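Local coordinates for protein kallistatin (Homo sapiens, PDB 6F4V) that inhibits tissue kallikrein as a secreted serpin, forming a stable equimolar complex with the protease when its reactive site is cleaved, at residues A[36-48]-A[108-120]. Sequence-based numbering, arbitrary orientation.
Sequences ISAAYAMLSLGAC and KFLNDTMAVYEAK
The ring of Y117 lies against M42, whose CB sits over the centre of one ring face, 3.7 Å from the centroid and 10° off the normal, a textbook CH-pi contact. V116 CG1 lies toward the rim of the opposite face, and L45 CD1 meets the edge at Y117 CE1 (3.7 Å). A chi1 of -175° turns M42 CG away from its own amide N and carries the chain past the ring; after a bend at chi3, SD touches Y117 CB and stands 4.7 Å from the ring centroid, obliquely placed in a Met-aromatic contact. A flexible, unbranched thioether suits this narrow place between the ring, T113 CG2 and A119. The second ring, F109, carries T113 CG2 on one face near the rim, while its edge meets the carbonyl carbon of L45. F109 CD1 lies 3.4 Å from G46 N; a CB on G46 would lie about 2.9 Å from F109 CE1, too close, which suits a glycine. Branched L45 sets CD1 among T113 CG2, D112 CB and Y117 CE1, while CD2 turns to D112 CB. Helices 36-44 and 108-117 run antiparallel at 148°. One water joins L45 O (2.8 Å) to D112 OD2, which also pairs with K108 NZ in a salt bridge whose hydrogen bond is weak. Y117 OH packs against A41 CB at 3.3 Å and is hydrogen-bonded to H72 of helix 68-83. Were Y117 an alanine, M42 CB would probably lose the ring face it rests on and H72 ND1 its hydroxyl partner. Apolar and aromatic packing plus one water bridge thus joins the two segments within the serpin's helical region, beside strand 159-172 of the large sheet.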
loop_
_atom_site.group_PDB
_atom_site.type_symbol
_atom_site.label_atom_id
_atom_site.label_comp_id
_atom_site.label_asym_id
_atom_site.label_seq_id
_atom_site.Cartn_x
_atom_site.Cartn_y
_atom_site.Cartn_z
ATOM N N ILE A 36 -4.457 1.660 3.170
ATOM C CA ILE A 36 -4.679 1.750 4.609
ATOM C C ILE A 36 -5.084 3.163 5.027
ATOM O O ILE A 36 -6.074 3.322 5.772
ATOM C CB ILE A 36 -3.472 1.239 5.440
ATOM C CG1 ILE A 36 -3.153 -0.235 5.101
ATOM C CG2 ILE A 36 -3.751 1.432 6.914
ATOM C CD1 ILE A 36 -1.839 -0.724 5.703
ATOM N N SER A 37 -4.322 4.164 4.584
ATOM C CA SER A 37 -4.602 5.581 4.911
ATOM C C SER A 37 -6.022 5.996 4.507
ATOM O O SER A 37 -6.776 6.592 5.306
ATOM C CB SER A 37 -3.563 6.493 4.254
ATOM O OG SER A 37 -2.302 6.279 4.836
ATOM N N ALA A 38 -6.396 5.710 3.262
ATOM C CA ALA A 38 -7.726 6.051 2.774
ATOM C C ALA A 38 -8.859 5.324 3.499
ATOM O O ALA A 38 -9.907 5.927 3.737
ATOM C CB ALA A 38 -7.841 5.811 1.270
ATOM N N ALA A 39 -8.654 4.058 3.844
ATOM C CA ALA A 39 -9.648 3.305 4.644
ATOM C C ALA A 39 -9.891 3.958 6.005
ATOM O O ALA A 39 -11.035 4.184 6.434
ATOM C CB ALA A 39 -9.224 1.853 4.807
ATOM N N TYR A 40 -8.804 4.250 6.683
ATOM C CA TYR A 40 -8.891 4.814 8.032
ATOM C C TYR A 40 -9.343 6.271 8.045
ATOM O O TYR A 40 -10.106 6.673 8.921
ATOM C CB TYR A 40 -7.593 4.557 8.788
ATOM C CG TYR A 40 -7.527 3.138 9.318
ATOM C CD1 TYR A 40 -7.398 2.035 8.468
ATOM C CD2 TYR A 40 -7.646 2.882 10.673
ATOM C CE1 TYR A 40 -7.361 0.739 8.957
ATOM C CE2 TYR A 40 -7.582 1.595 11.167
ATOM C CZ TYR A 40 -7.460 0.529 10.325
ATOM O OH TYR A 40 -7.444 -0.725 10.872
ATOM N N ALA A 41 -8.945 7.048 7.036
ATOM C CA ALA A 41 -9.479 8.402 6.911
ATOM C C ALA A 41 -10.998 8.374 6.649
ATOM O O ALA A 41 -11.778 9.122 7.294
ATOM C CB ALA A 41 -8.749 9.159 5.829
ATOM N N MET A 42 -11.437 7.458 5.803
ATOM C CA MET A 42 -12.878 7.293 5.597
ATOM C C MET A 42 -13.631 6.894 6.887
ATOM O O MET A 42 -14.675 7.485 7.204
ATOM C CB MET A 42 -13.138 6.277 4.496
ATOM C CG MET A 42 -14.620 6.154 4.142
ATOM S SD MET A 42 -14.832 5.108 2.688
ATOM C CE MET A 42 -14.590 3.532 3.299
ATOM N N LEU A 43 -13.097 5.903 7.604
ATOM C CA LEU A 43 -13.636 5.478 8.895
ATOM C C LEU A 43 -13.803 6.641 9.862
ATOM O O LEU A 43 -14.822 6.697 10.588
ATOM C CB LEU A 43 -12.726 4.418 9.530
ATOM C CG LEU A 43 -13.119 3.921 10.922
ATOM C CD1 LEU A 43 -14.414 3.145 10.885
ATOM C CD2 LEU A 43 -12.007 3.066 11.471
ATOM N N SER A 44 -12.819 7.555 9.874
ATOM C CA SER A 44 -12.824 8.676 10.783
ATOM C C SER A 44 -14.007 9.584 10.581
ATOM O O SER A 44 -14.343 10.308 11.499
ATOM C CB SER A 44 -11.532 9.507 10.736
ATOM O OG SER A 44 -11.487 10.392 9.627
ATOM N N LEU A 45 -14.603 9.610 9.396
ATOM C CA LEU A 45 -15.864 10.380 9.200
ATOM C C LEU A 45 -16.974 9.955 10.151
ATOM O O LEU A 45 -17.839 10.769 10.451
ATOM C CB LEU A 45 -16.402 10.220 7.774
ATOM C CG LEU A 45 -15.557 10.843 6.671
ATOM C CD1 LEU A 45 -15.967 10.250 5.340
ATOM C CD2 LEU A 45 -15.681 12.355 6.679
ATOM N N GLY A 46 -16.944 8.687 10.569
ATOM C CA GLY A 46 -17.850 8.129 11.562
ATOM C C GLY A 46 -17.432 8.213 13.031
ATOM O O GLY A 46 -18.197 7.805 13.910
ATOM N N ALA A 47 -16.224 8.700 13.294
ATOM C CA ALA A 47 -15.714 8.863 14.636
ATOM C C ALA A 47 -16.007 10.284 15.080
ATOM O O ALA A 47 -16.158 11.191 14.252
ATOM C CB ALA A 47 -14.212 8.596 14.676
ATOM N N CYS A 48 -16.091 10.466 16.389
ATOM C CA CYS A 48 -16.360 11.774 16.973
ATOM C C CYS A 48 -15.278 12.141 17.971
ATOM O O CYS A 48 -14.563 11.278 18.519
ATOM C CB CYS A 48 -17.724 11.788 17.655
ATOM S SG CYS A 48 -19.096 11.439 16.535
ATOM N N LYS A 108 -25.618 11.523 7.479
ATOM C CA LYS A 108 -24.433 12.364 7.313
ATOM C C LYS A 108 -23.184 11.538 7.025
ATOM O O LYS A 108 -22.421 11.844 6.120
ATOM C CB LYS A 108 -24.201 13.210 8.557
ATOM C CG LYS A 108 -23.088 14.232 8.421
ATOM C CD LYS A 108 -22.788 14.887 9.766
ATOM C CE LYS A 108 -22.060 16.217 9.565
ATOM N NZ LYS A 108 -20.888 16.096 8.650
ATOM N N PHE A 109 -22.992 10.486 7.816
ATOM C CA PHE A 109 -21.878 9.575 7.600
ATOM C C PHE A 109 -21.949 8.940 6.224
ATOM O O PHE A 109 -20.965 8.943 5.470
ATOM C CB PHE A 109 -21.881 8.503 8.699
ATOM C CG PHE A 109 -20.895 7.406 8.479
ATOM C CD1 PHE A 109 -19.518 7.657 8.551
ATOM C CD2 PHE A 109 -21.324 6.101 8.180
ATOM C CE1 PHE A 109 -18.597 6.638 8.348
ATOM C CE2 PHE A 109 -20.396 5.090 7.970
ATOM C CZ PHE A 109 -19.038 5.355 8.056
ATOM N N LEU A 110 -23.121 8.414 5.871
ATOM C CA LEU A 110 -23.256 7.756 4.582
ATOM C C LEU A 110 -22.996 8.759 3.439
ATOM O O LEU A 110 -22.248 8.461 2.523
ATOM C CB LEU A 110 -24.621 7.093 4.433
ATOM C CG LEU A 110 -24.969 5.981 5.430
ATOM C CD1 LEU A 110 -26.351 5.421 5.086
ATOM C CD2 LEU A 110 -23.920 4.879 5.402
ATOM N N ASN A 111 -23.587 9.944 3.549
ATOM C CA ASN A 111 -23.420 11.008 2.552
ATOM C C ASN A 111 -21.930 11.419 2.380
ATOM O O ASN A 111 -21.441 11.523 1.257
ATOM C CB ASN A 111 -24.266 12.226 2.942
ATOM C CG ASN A 111 -24.259 13.313 1.877
ATOM O OD1 ASN A 111 -24.325 13.010 0.684
ATOM N ND2 ASN A 111 -24.199 14.587 2.299
ATOM N N ASP A 112 -21.245 11.650 3.499
ATOM C CA ASP A 112 -19.812 12.022 3.503
ATOM C C ASP A 112 -18.944 10.936 2.847
ATOM O O ASP A 112 -18.071 11.253 2.028
ATOM C CB ASP A 112 -19.288 12.286 4.932
ATOM C CG ASP A 112 -19.837 13.577 5.579
ATOM O OD1 ASP A 112 -20.485 14.397 4.924
ATOM O OD2 ASP A 112 -19.594 13.752 6.796
ATOM N N THR A 113 -19.180 9.657 3.172
ATOM C CA THR A 113 -18.370 8.590 2.565
ATOM C C THR A 113 -18.580 8.484 1.050
ATOM O O THR A 113 -17.638 8.209 0.290
ATOM C CB THR A 113 -18.591 7.194 3.183
ATOM O OG1 THR A 113 -19.948 6.766 2.981
ATOM C CG2 THR A 113 -18.241 7.200 4.665
ATOM N N MET A 114 -19.815 8.691 0.612
ATOM C CA MET A 114 -20.105 8.699 -0.817
ATOM C C MET A 114 -19.503 9.938 -1.500
ATOM O O MET A 114 -18.892 9.818 -2.539
ATOM C CB MET A 114 -21.616 8.630 -1.050
ATOM C CG MET A 114 -22.173 7.238 -0.824
ATOM S SD MET A 114 -23.969 7.131 -1.058
ATOM C CE MET A 114 -24.527 7.664 0.536
ATOM N N ALA A 115 -19.676 11.113 -0.908
ATOM C CA ALA A 115 -19.163 12.362 -1.497
ATOM C C ALA A 115 -17.622 12.361 -1.604
ATOM O O ALA A 115 -17.069 12.692 -2.649
ATOM C CB ALA A 115 -19.653 13.557 -0.690
ATOM N N VAL A 116 -16.929 11.941 -0.541
ATOM C CA VAL A 116 -15.463 12.057 -0.506
ATOM C C VAL A 116 -14.757 10.827 -1.049
ATOM O O VAL A 116 -13.781 10.948 -1.794
ATOM C CB VAL A 116 -14.973 12.379 0.930
ATOM C CG1 VAL A 116 -13.457 12.416 1.027
ATOM C CG2 VAL A 116 -15.517 13.721 1.356
ATOM N N TYR A 117 -15.203 9.638 -0.644
ATOM C CA TYR A 117 -14.484 8.423 -0.966
ATOM C C TYR A 117 -15.177 7.622 -2.069
ATOM O O TYR A 117 -14.731 6.539 -2.397
ATOM C CB TYR A 117 -14.233 7.584 0.319
ATOM C CG TYR A 117 -13.339 8.349 1.283
ATOM C CD1 TYR A 117 -13.869 9.202 2.240
ATOM C CD2 TYR A 117 -11.958 8.270 1.178
ATOM C CE1 TYR A 117 -13.056 9.940 3.094
ATOM C CE2 TYR A 117 -11.131 8.998 2.019
ATOM C CZ TYR A 117 -11.672 9.842 2.959
ATOM O OH TYR A 117 -10.839 10.589 3.743
ATOM N N GLU A 118 -16.260 8.158 -2.622
ATOM C CA GLU A 118 -17.101 7.427 -3.586
ATOM C C GLU A 118 -17.479 6.033 -3.134
ATOM O O GLU A 118 -17.495 5.099 -3.923
ATOM C CB GLU A 118 -16.416 7.399 -4.950
ATOM C CG GLU A 118 -16.117 8.809 -5.443
ATOM C CD GLU A 118 -16.243 8.971 -6.941
ATOM O OE1 GLU A 118 -15.258 9.421 -7.569
ATOM O OE2 GLU A 118 -17.329 8.666 -7.482
ATOM N N ALA A 119 -17.773 5.899 -1.846
ATOM C CA ALA A 119 -18.122 4.613 -1.255
ATOM C C ALA A 119 -19.411 4.058 -1.921
ATOM O O ALA A 119 -20.368 4.789 -2.086
ATOM C CB ALA A 119 -18.317 4.766 0.250
ATOM N N LYS A 120 -19.376 2.810 -2.355
ATOM C CA LYS A 120 -20.573 2.090 -2.764
ATOM C C LYS A 120 -21.212 1.497 -1.518
ATOM O O LYS A 120 -20.515 0.924 -0.696
ATOM C CB LYS A 120 -20.211 0.953 -3.713
ATOM C CG LYS A 120 -19.752 1.376 -5.099
ATOM C CD LYS A 120 -19.469 0.122 -5.932
ATOM C CE LYS A 120 -19.537 0.355 -7.440
ATOM N NZ LYS A 120 -18.235 0.835 -7.976
HETATM O O HOH W 1 -19.994 11.805 9.058
#